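Local coordinates for N-acetylglucosamine 2-epimerase (Xylella fastidiosa, PDB 3GT5), which probably interconverts epimers or isomers of a sugar, as a member of the N-acylglucosamine 2-epimerase family, at residues 62-67 and 71-76; 20-25 and 55-60; 204-209 and 251-256. All coordinates share one frame; numbering follows the deposited sequence.

Interaction 1: 62-67 and 71-76; sequences AMAYLQ and AEYLDA
With CG of Y65 swung opposite its backbone N (chi1 172°) and CG of L74 likewise trans, the phenol ring and the leucine branch reach into the same gap between two successive helices. CB of L74 lies over one face of the Y65 ring, toward its rim, 4.0 Å from the centroid and 22° off the normal, a CH-pi contact. Further out, CD2 of L74 passes the phenol end, 3.7 Å from OH of Y65, while CD1 stays nearer CE2, so the leucine fork spans the outer half of the ring. In Y73 CG lies beside the backbone N, opposite the carbonyl carbon, which carries the ring over to A64; CD2 of Y73 sits 3.5 Å from CB of A64 and also nears the backbone N of Y65. Between these two patches CB of Y65 and CB of Y73 meet at 4.0 Å. The segment axes come within 8.4 Å at 150°, a nearly antiparallel helical hairpin formed by helices 51-68 and 71-88. V128 touches Y65 and L74 on one flank, M19 of helix 8-22 covers A64 and Y73, and helix 377-387 packs against M63 and Q67.

Interaction 2: 20-25 and 55-60; sequences AFYHPR and TRFVFN
The aromatic contact comes first: the edge of F57 points at the face of Y22 in an offset edge-to-face pair, centroids 5.5 Å apart and planes at 79°. CE1 of F57 makes the closest approach, 3.6 Å from CD2 of Y22, and CZ follows along the same side of the phenol ring. A chi1 of -74° in Y22 sends its ring from the last turn of helix 8-22 toward helix 51-68. Within 20-25, CD2 of F21 sits over the centre of the Y22 ring, 3.6 Å above its plane, adding an aromatic neighbour from the same helix end. Looser is the amide contact, with ND2 of N60 over a face of the Y22 ring, 4.5 Å from CD1; ND2 of N60 donates to the carbonyl of T375. Among polar contacts, the OH of Y22 is hydrogen-bonded to D376 and S370. At the helix end, NH1 of R25 donates to O of F21 over 2.7 Å, nearly straight at 166°, reaching a lone pair in the carbonyl plane. This bond ties the turn after the helix, which includes the cis peptide before P24, back to the last helical turn. Chemically, the segments meet through buried aromatic carbon, while the outside bonds of Y22 OH and N60 ND2 should limit rotation of phenol and amide, holding the Y22 ring against F57 with the N60 amide over its face.

Interaction 3: 204-209 and 251-256; sequences RITRRQ and TEWAKL
OE1 of Q209 is gripped by two nitrogens of R208: NE donates over 2.9 Å in the carbonyl plane, and NH2 over 3.2 Å, tilted from that plane. This side-on grip lies within 204-209, and NH2 has a second acceptor in the carbonyl of Y153; the contact with 251-256 is made by I205 and T206 against the indole of W253. CG2 of T206 rests over one face of that indole, 3.5 Å from CD2 and equally near CE3, while CD1 of L256 lies over the opposite face. The methyl is directed there because OG1 of T206 occupies the position between backbone N and carbonyl carbon (chi1 71°), where it bonds to the carbonyl of A202. I205 comes in obliquely at the NE1-CZ2 side of the indole: its CG2 lies 3.6 Å from NE1 of W253 and as close to CZ2. The indole N-H is bonded to OE1 of Q172, so the indole is fixed at its polar corner as well as between aliphatic groups. In 204-209 the backbone widens into a pi-type turn, Q209 N bonding to R204 O at 2.8 Å. W253 of helix 247-263 thus packs on helix 192-211, with M176 of helix 172-189 and L276 of helix 269-284 around it, consistent with the (alpha/alpha)6 barrel of helical hairpins that characterises the N-acylglucosamine 2-epimerase family.

Overall arrangement
Interactions 1 and 2 are neighbours, with centres 10 Å apart, and both draw on helix 51-68: residues 55-60 face the end of helix 8-22, and two turns on, 62-67 pack against the returning helix 71-88. They are joined directly by H23, whose NE2 is 2.7 Å from OE2 of E72, a probable hydrogen bond, and whose ring stands edge-to-face to Y73. Interaction 3 lies across the chain's centre, its centre about 30 Å from that of interaction 1 and 28 Å from that of interaction 2, and touches neither. Together they sample two opposite sectors of the helical barrel. None of the three includes a residue known to be catalytic or substrate-binding.

Interaction 1: 62-67 and 71-76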
loop_
_atom_site.group_PDB
_atom_site.type_symbol
_atom_site.label_atom_id
_atom_site.label_comp_id
_atom_site.label_asym_id
_atom_site.label_seq_id
_atom_site.Cartn_x
_atom_site.Cartn_y
_atom_site.Cartn_z
ATOM N N ALA A 62 14.076 1.040 -4.536
ATOM C CA ALA A 62 14.837 0.593 -3.346
ATOM C C ALA A 62 14.747 -0.887 -3.111
ATOM O O ALA A 62 15.754 -1.517 -2.913
ATOM C CB ALA A 62 14.427 1.354 -2.098
ATOM N N MET A 63 13.532 -1.465 -3.152
ATOM C CA MET A 63 13.369 -2.877 -2.911
ATOM C C MET A 63 14.020 -3.693 -4.061
ATOM O O MET A 63 14.634 -4.728 -3.828
ATOM C CB MET A 63 11.884 -3.202 -2.720
ATOM C CG MET A 63 11.271 -2.497 -1.485
ATOM S SD MET A 63 11.998 -2.931 0.150
ATOM C CE MET A 63 11.438 -4.610 0.166
ATOM N N ALA A 64 13.925 -3.203 -5.290
ATOM C CA ALA A 64 14.632 -3.831 -6.420
ATOM C C ALA A 64 16.157 -3.782 -6.291
ATOM O O ALA A 64 16.817 -4.772 -6.560
ATOM C CB ALA A 64 14.186 -3.247 -7.735
ATOM N N TYR A 65 16.703 -2.653 -5.871
ATOM C CA TYR A 65 18.146 -2.579 -5.614
ATOM C C TYR A 65 18.581 -3.575 -4.535
ATOM O O TYR A 65 19.591 -4.261 -4.714
ATOM C CB TYR A 65 18.542 -1.184 -5.206
ATOM C CG TYR A 65 19.980 -1.112 -4.760
ATOM C CD1 TYR A 65 21.018 -1.156 -5.681
ATOM C CD2 TYR A 65 20.280 -0.983 -3.431
ATOM C CE1 TYR A 65 22.348 -1.053 -5.260
ATOM C CE2 TYR A 65 21.576 -0.895 -2.985
ATOM C CZ TYR A 65 22.600 -0.945 -3.894
ATOM O OH TYR A 65 23.867 -0.839 -3.410
ATOM N N LEU A 66 17.820 -3.687 -3.434
ATOM C CA LEU A 66 18.122 -4.640 -2.350
ATOM C C LEU A 66 18.053 -6.091 -2.831
ATOM O O LEU A 66 18.804 -6.949 -2.375
ATOM C CB LEU A 66 17.183 -4.438 -1.146
ATOM C CG LEU A 66 17.395 -3.145 -0.367
ATOM C CD1 LEU A 66 16.413 -3.062 0.798
ATOM C CD2 LEU A 66 18.869 -2.969 0.150
ATOM N N GLN A 67 17.181 -6.361 -3.785
ATOM C CA GLN A 67 17.067 -7.703 -4.304
ATOM C C GLN A 67 18.115 -8.042 -5.347
ATOM O O GLN A 67 18.652 -9.160 -5.323
ATOM C CB GLN A 67 15.659 -7.896 -4.885
ATOM C CG GLN A 67 15.373 -9.284 -5.431
ATOM C CD GLN A 67 15.584 -10.417 -4.434
ATOM O OE1 GLN A 67 16.238 -11.435 -4.759
ATOM N NE2 GLN A 67 15.078 -10.266 -3.243
ATOM N N ALA A 71 22.908 -0.980 -10.167
ATOM C CA ALA A 71 23.285 0.412 -9.898
ATOM C C ALA A 71 22.301 1.458 -10.386
ATOM O O ALA A 71 22.103 2.478 -9.712
ATOM C CB ALA A 71 24.682 0.714 -10.484
ATOM N N GLU A 72 21.726 1.240 -11.566
ATOM C CA GLU A 72 20.712 2.112 -12.100
ATOM C C GLU A 72 19.535 2.267 -11.118
ATOM O O GLU A 72 18.923 3.335 -11.043
ATOM C CB GLU A 72 20.230 1.638 -13.482
ATOM C CG GLU A 72 21.230 1.917 -14.628
ATOM C CD GLU A 72 20.632 1.778 -16.035
ATOM O OE1 GLU A 72 21.429 1.725 -17.008
ATOM O OE2 GLU A 72 19.387 1.724 -16.181
ATOM N N TYR A 73 19.267 1.236 -10.319
ATOM C CA TYR A 73 18.128 1.293 -9.379
ATOM C C TYR A 73 18.473 2.156 -8.180
ATOM O O TYR A 73 17.627 2.934 -7.718
ATOM C CB TYR A 73 17.723 -0.081 -8.926
ATOM C CG TYR A 73 17.155 -0.990 -10.012
ATOM C CD1 TYR A 73 16.774 -0.515 -11.255
ATOM C CD2 TYR A 73 16.958 -2.325 -9.747
ATOM C CE1 TYR A 73 16.239 -1.386 -12.236
ATOM C CE2 TYR A 73 16.407 -3.185 -10.704
ATOM C CZ TYR A 73 16.066 -2.718 -11.932
ATOM O OH TYR A 73 15.540 -3.604 -12.850
ATOM N N LEU A 74 19.710 2.031 -7.680
ATOM C CA LEU A 74 20.185 2.937 -6.602
ATOM C C LEU A 74 20.182 4.398 -7.047
ATOM O O LEU A 74 19.755 5.266 -6.305
ATOM C CB LEU A 74 21.570 2.511 -6.080
ATOM C CG LEU A 74 22.173 3.246 -4.845
ATOM C CD1 LEU A 74 21.266 3.149 -3.649
ATOM C CD2 LEU A 74 23.533 2.682 -4.515
ATOM N N ASP A 75 20.639 4.685 -8.263
ATOM C CA ASP A 75 20.565 6.035 -8.826
ATOM C C ASP A 75 19.143 6.601 -8.871
ATOM O O ASP A 75 18.932 7.819 -8.610
ATOM C CB ASP A 75 21.112 6.059 -10.251
ATOM C CG ASP A 75 22.604 5.818 -10.306
ATOM O OD1 ASP A 75 23.269 5.958 -9.258
ATOM O OD2 ASP A 75 23.112 5.526 -11.418
ATOM N N ALA A 76 18.191 5.727 -9.219
ATOM C CA ALA A 76 16.787 6.124 -9.304
ATOM C C ALA A 76 16.201 6.405 -7.920
ATOM O O ALA A 76 15.363 7.297 -7.810
ATOM C CB ALA A 76 15.927 5.056 -10.028
#

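Interaction 2: 20-25 and 55-60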
loop_
_atom_site.group_PDB
_atom_site.type_symbol
_atom_site.label_atom_id
_atom_site.label_comp_id
_atom_site.label_asym_id
_atom_site.label_seq_id
_atom_site.Cartn_x
_atom_site.Cartn_y
_atom_site.Cartn_z
ATOM N N ALA A 20 10.982 -4.145 -15.682
ATOM C CA ALA A 20 11.253 -3.914 -17.096
ATOM C C ALA A 20 10.164 -3.071 -17.757
ATOM O O ALA A 20 10.463 -2.344 -18.694
ATOM C CB ALA A 20 11.494 -5.266 -17.848
ATOM N N PHE A 21 8.924 -3.108 -17.266
ATOM C CA PHE A 21 7.872 -2.217 -17.772
ATOM C C PHE A 21 8.192 -0.741 -17.463
ATOM O O PHE A 21 8.089 0.159 -18.324
ATOM C CB PHE A 21 6.486 -2.576 -17.159
ATOM C CG PHE A 21 5.412 -1.631 -17.532
ATOM C CD1 PHE A 21 4.796 -1.734 -18.760
ATOM C CD2 PHE A 21 5.046 -0.587 -16.713
ATOM C CE1 PHE A 21 3.820 -0.869 -19.120
ATOM C CE2 PHE A 21 4.062 0.301 -17.095
ATOM C CZ PHE A 21 3.448 0.152 -18.292
ATOM N N TYR A 22 8.568 -0.461 -16.213
ATOM C CA TYR A 22 8.707 0.926 -15.749
ATOM C C TYR A 22 10.096 1.509 -16.049
ATOM O O TYR A 22 10.231 2.684 -16.247
ATOM C CB TYR A 22 8.505 0.990 -14.231
ATOM C CG TYR A 22 7.082 0.836 -13.815
ATOM C CD1 TYR A 22 6.628 -0.367 -13.268
ATOM C CD2 TYR A 22 6.156 1.881 -14.001
ATOM C CE1 TYR A 22 5.290 -0.554 -12.924
ATOM C CE2 TYR A 22 4.795 1.714 -13.594
ATOM C CZ TYR A 22 4.387 0.510 -13.078
ATOM O OH TYR A 22 3.084 0.328 -12.684
ATOM N N HIS A 23 11.113 0.664 -16.011
ATOM C CA HIS A 23 12.490 1.132 -16.100
ATOM C C HIS A 23 13.035 0.952 -17.519
ATOM O O HIS A 23 12.925 -0.145 -18.062
ATOM C CB HIS A 23 13.395 0.370 -15.115
ATOM C CG HIS A 23 14.773 0.945 -15.059
ATOM N ND1 HIS A 23 15.017 2.172 -14.500
ATOM C CD2 HIS A 23 15.949 0.517 -15.580
ATOM C CE1 HIS A 23 16.299 2.477 -14.655
ATOM N NE2 HIS A 23 16.882 1.492 -15.315
ATOM N N PRO A 24 13.616 2.015 -18.118
ATOM C CA PRO A 24 13.859 3.349 -17.564
ATOM C C PRO A 24 12.830 4.429 -17.988
ATOM O O PRO A 24 13.018 5.624 -17.721
ATOM C CB PRO A 24 15.232 3.675 -18.130
ATOM C CG PRO A 24 15.093 3.178 -19.561
ATOM C CD PRO A 24 14.339 1.837 -19.397
ATOM N N ARG A 25 11.729 4.024 -18.604
ATOM C CA ARG A 25 10.784 4.980 -19.175
ATOM C C ARG A 25 10.078 5.890 -18.155
ATOM O O ARG A 25 9.649 6.991 -18.509
ATOM C CB ARG A 25 9.748 4.259 -20.026
ATOM C CG ARG A 25 10.325 3.777 -21.347
ATOM C CD ARG A 25 9.349 2.927 -22.138
ATOM N NE ARG A 25 8.798 1.832 -21.328
ATOM C CZ ARG A 25 7.906 0.956 -21.775
ATOM N NH1 ARG A 25 7.446 -0.011 -20.968
ATOM N NH2 ARG A 25 7.501 1.019 -23.030
ATOM N N THR A 55 6.468 8.876 -4.090
ATOM C CA THR A 55 6.992 8.051 -2.988
ATOM C C THR A 55 7.022 6.546 -3.313
ATOM O O THR A 55 7.996 5.849 -2.982
ATOM C CB THR A 55 6.202 8.341 -1.711
ATOM O OG1 THR A 55 4.798 8.146 -1.950
ATOM C CG2 THR A 55 6.468 9.763 -1.208
ATOM N N ARG A 56 5.961 6.026 -3.932
ATOM C CA ARG A 56 5.906 4.596 -4.232
ATOM C C ARG A 56 7.011 4.188 -5.198
ATOM O O ARG A 56 7.543 3.091 -5.097
ATOM C CB ARG A 56 4.526 4.193 -4.773
ATOM C CG ARG A 56 3.496 4.029 -3.641
ATOM C CD ARG A 56 2.134 3.684 -4.188
ATOM N NE ARG A 56 1.142 3.584 -3.117
ATOM C CZ ARG A 56 -0.124 3.196 -3.314
ATOM N NH1 ARG A 56 -0.516 2.798 -4.515
ATOM N NH2 ARG A 56 -0.973 3.133 -2.287
ATOM N N PHE A 57 7.347 5.050 -6.161
ATOM C CA PHE A 57 8.457 4.716 -7.078
ATOM C C PHE A 57 9.807 4.629 -6.350
ATOM O O PHE A 57 10.662 3.861 -6.739
ATOM C CB PHE A 57 8.597 5.721 -8.197
ATOM C CG PHE A 57 7.799 5.401 -9.430
ATOM C CD1 PHE A 57 8.073 4.265 -10.184
ATOM C CD2 PHE A 57 6.830 6.284 -9.880
ATOM C CE1 PHE A 57 7.339 3.990 -11.343
ATOM C CE2 PHE A 57 6.095 6.015 -11.050
ATOM C CZ PHE A 57 6.367 4.864 -11.770
ATOM N N VAL A 58 10.010 5.416 -5.293
ATOM C CA VAL A 58 11.210 5.236 -4.454
ATOM C C VAL A 58 11.228 3.845 -3.823
ATOM O O VAL A 58 12.249 3.169 -3.827
ATOM C CB VAL A 58 11.268 6.300 -3.359
ATOM C CG1 VAL A 58 12.345 5.994 -2.274
ATOM C CG2 VAL A 58 11.505 7.649 -3.957
ATOM N N PHE A 59 10.094 3.382 -3.295
ATOM C CA PHE A 59 9.981 2.005 -2.796
ATOM C C PHE A 59 10.342 0.973 -3.896
ATOM O O PHE A 59 11.134 0.068 -3.630
ATOM C CB PHE A 59 8.562 1.756 -2.203
ATOM C CG PHE A 59 8.263 0.342 -1.863
ATOM C CD1 PHE A 59 8.358 -0.092 -0.554
ATOM C CD2 PHE A 59 7.820 -0.553 -2.842
ATOM C CE1 PHE A 59 8.042 -1.401 -0.209
ATOM C CE2 PHE A 59 7.513 -1.900 -2.503
ATOM C CZ PHE A 59 7.621 -2.304 -1.177
ATOM N N ASN A 60 9.727 1.090 -5.083
ATOM C CA ASN A 60 9.910 0.168 -6.228
ATOM C C ASN A 60 11.417 -0.026 -6.407
ATOM O O ASN A 60 11.932 -1.139 -6.474
ATOM C CB ASN A 60 9.453 0.787 -7.560
ATOM C CG ASN A 60 7.955 0.731 -7.838
ATOM O OD1 ASN A 60 7.131 0.427 -6.965
ATOM N ND2 ASN A 60 7.595 1.006 -9.134
#

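Interaction 3: 204-209 and 251-256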
loop_
_atom_site.group_PDB
_atom_site.type_symbol
_atom_site.label_atom_id
_atom_site.label_comp_id
_atom_site.label_asym_id
_atom_site.label_seq_id
_atom_site.Cartn_x
_atom_site.Cartn_y
_atom_site.Cartn_z
ATOM N N ARG A 204 -5.349 -0.708 17.789
ATOM C CA ARG A 204 -6.503 0.211 17.762
ATOM C C ARG A 204 -7.402 -0.091 16.563
ATOM O O ARG A 204 -8.635 -0.140 16.694
ATOM C CB ARG A 204 -6.059 1.664 17.736
ATOM C CG ARG A 204 -5.356 2.147 18.985
ATOM C CD ARG A 204 -6.151 1.963 20.258
ATOM N NE ARG A 204 -5.388 2.602 21.347
ATOM C CZ ARG A 204 -4.406 2.007 22.019
ATOM N NH1 ARG A 204 -4.110 0.744 21.771
ATOM N NH2 ARG A 204 -3.727 2.668 22.967
ATOM N N ILE A 205 -6.812 -0.290 15.402
ATOM C CA ILE A 205 -7.650 -0.570 14.201
ATOM C C ILE A 205 -8.230 -2.013 14.201
ATOM O O ILE A 205 -9.449 -2.217 13.994
ATOM C CB ILE A 205 -6.868 -0.321 12.899
ATOM C CG1 ILE A 205 -6.422 1.142 12.763
ATOM C CG2 ILE A 205 -7.714 -0.750 11.641
ATOM C CD1 ILE A 205 -7.566 2.240 12.663
ATOM N N THR A 206 -7.379 -3.032 14.303
ATOM C CA THR A 206 -7.832 -4.409 14.050
ATOM C C THR A 206 -8.572 -5.036 15.250
ATOM O O THR A 206 -9.212 -6.018 15.069
ATOM C CB THR A 206 -6.726 -5.348 13.563
ATOM O OG1 THR A 206 -5.820 -5.613 14.669
ATOM C CG2 THR A 206 -5.994 -4.750 12.373
ATOM N N ARG A 207 -8.468 -4.435 16.440
ATOM C CA ARG A 207 -9.216 -4.877 17.610
ATOM C C ARG A 207 -10.294 -3.885 17.992
ATOM O O ARG A 207 -11.480 -4.211 17.824
ATOM C CB ARG A 207 -8.291 -5.228 18.773
ATOM C CG ARG A 207 -7.350 -6.364 18.402
ATOM C CD ARG A 207 -6.976 -7.247 19.606
ATOM N NE ARG A 207 -6.111 -6.512 20.486
ATOM C CZ ARG A 207 -5.574 -6.997 21.601
ATOM N NH1 ARG A 207 -4.769 -6.222 22.302
ATOM N NH2 ARG A 207 -5.862 -8.222 22.028
ATOM N N ARG A 208 -9.935 -2.696 18.474
ATOM C CA ARG A 208 -10.966 -1.755 18.921
ATOM C C ARG A 208 -11.935 -1.322 17.829
ATOM O O ARG A 208 -13.154 -1.405 18.020
ATOM C CB ARG A 208 -10.352 -0.525 19.541
ATOM C CG ARG A 208 -11.346 0.241 20.373
ATOM C CD ARG A 208 -10.690 1.533 20.885
ATOM N NE ARG A 208 -10.289 2.453 19.803
ATOM C CZ ARG A 208 -9.459 3.494 19.957
ATOM N NH1 ARG A 208 -8.930 3.771 21.155
ATOM N NH2 ARG A 208 -9.140 4.263 18.919
ATOM N N GLN A 209 -11.401 -0.825 16.731
ATOM C CA GLN A 209 -12.281 -0.331 15.657
ATOM C C GLN A 209 -13.026 -1.461 14.979
ATOM O O GLN A 209 -14.218 -1.301 14.645
ATOM C CB GLN A 209 -11.557 0.551 14.620
ATOM C CG GLN A 209 -10.851 1.825 15.193
ATOM C CD GLN A 209 -11.775 2.688 16.013
ATOM O OE1 GLN A 209 -11.504 2.965 17.181
ATOM N NE2 GLN A 209 -12.865 3.141 15.403
ATOM N N THR A 251 -7.187 -8.221 4.261
ATOM C CA THR A 251 -6.036 -9.089 4.004
ATOM C C THR A 251 -4.720 -8.338 4.175
ATOM O O THR A 251 -3.741 -8.897 4.689
ATOM C CB THR A 251 -6.130 -9.811 2.670
ATOM O OG1 THR A 251 -6.050 -8.860 1.592
ATOM C CG2 THR A 251 -7.474 -10.636 2.634
ATOM N N GLU A 252 -4.695 -7.076 3.761
ATOM C CA GLU A 252 -3.509 -6.241 3.983
ATOM C C GLU A 252 -3.209 -6.124 5.460
ATOM O O GLU A 252 -2.043 -6.200 5.862
ATOM C CB GLU A 252 -3.717 -4.867 3.374
ATOM C CG GLU A 252 -2.514 -3.940 3.419
ATOM C CD GLU A 252 -2.576 -2.771 2.426
ATOM O OE1 GLU A 252 -3.588 -2.570 1.668
ATOM O OE2 GLU A 252 -1.595 -1.990 2.380
ATOM N N TRP A 253 -4.229 -5.922 6.284
ATOM C CA TRP A 253 -4.004 -5.925 7.743
ATOM C C TRP A 253 -3.499 -7.287 8.243
ATOM O O TRP A 253 -2.633 -7.358 9.137
ATOM C CB TRP A 253 -5.279 -5.529 8.485
ATOM C CG TRP A 253 -5.407 -4.081 8.738
ATOM C CD1 TRP A 253 -6.342 -3.223 8.224
ATOM C CD2 TRP A 253 -4.549 -3.290 9.567
ATOM N NE1 TRP A 253 -6.119 -1.954 8.678
ATOM C CE2 TRP A 253 -5.040 -1.968 9.529
ATOM C CE3 TRP A 253 -3.407 -3.581 10.345
ATOM C CZ2 TRP A 253 -4.421 -0.900 10.227
ATOM C CZ3 TRP A 253 -2.802 -2.520 11.048
ATOM C CH2 TRP A 253 -3.325 -1.216 11.000
ATOM N N ALA A 254 -4.047 -8.381 7.712
ATOM C CA ALA A 254 -3.591 -9.708 8.091
ATOM C C ALA A 254 -2.082 -9.841 7.839
ATOM O O ALA A 254 -1.333 -10.363 8.700
ATOM C CB ALA A 254 -4.357 -10.800 7.369
ATOM N N LYS A 255 -1.631 -9.341 6.698
ATOM C CA LYS A 255 -0.204 -9.316 6.364
ATOM C C LYS A 255 0.597 -8.467 7.358
ATOM O O LYS A 255 1.649 -8.897 7.870
ATOM C CB LYS A 255 -0.031 -8.801 4.943
ATOM C CG LYS A 255 1.417 -8.805 4.403
ATOM C CD LYS A 255 1.635 -7.850 3.229
ATOM C CE LYS A 255 1.603 -6.412 3.650
ATOM N NZ LYS A 255 1.510 -5.558 2.502
ATOM N N LEU A 256 0.119 -7.260 7.628
ATOM C CA LEU A 256 0.821 -6.392 8.574
ATOM C C LEU A 256 0.898 -7.001 9.974
ATOM O O LEU A 256 1.938 -6.882 10.657
ATOM C CB LEU A 256 0.169 -5.012 8.632
ATOM C CG LEU A 256 0.229 -4.177 7.367
ATOM C CD1 LEU A 256 -0.583 -2.902 7.651
ATOM C CD2 LEU A 256 1.697 -3.832 6.850
#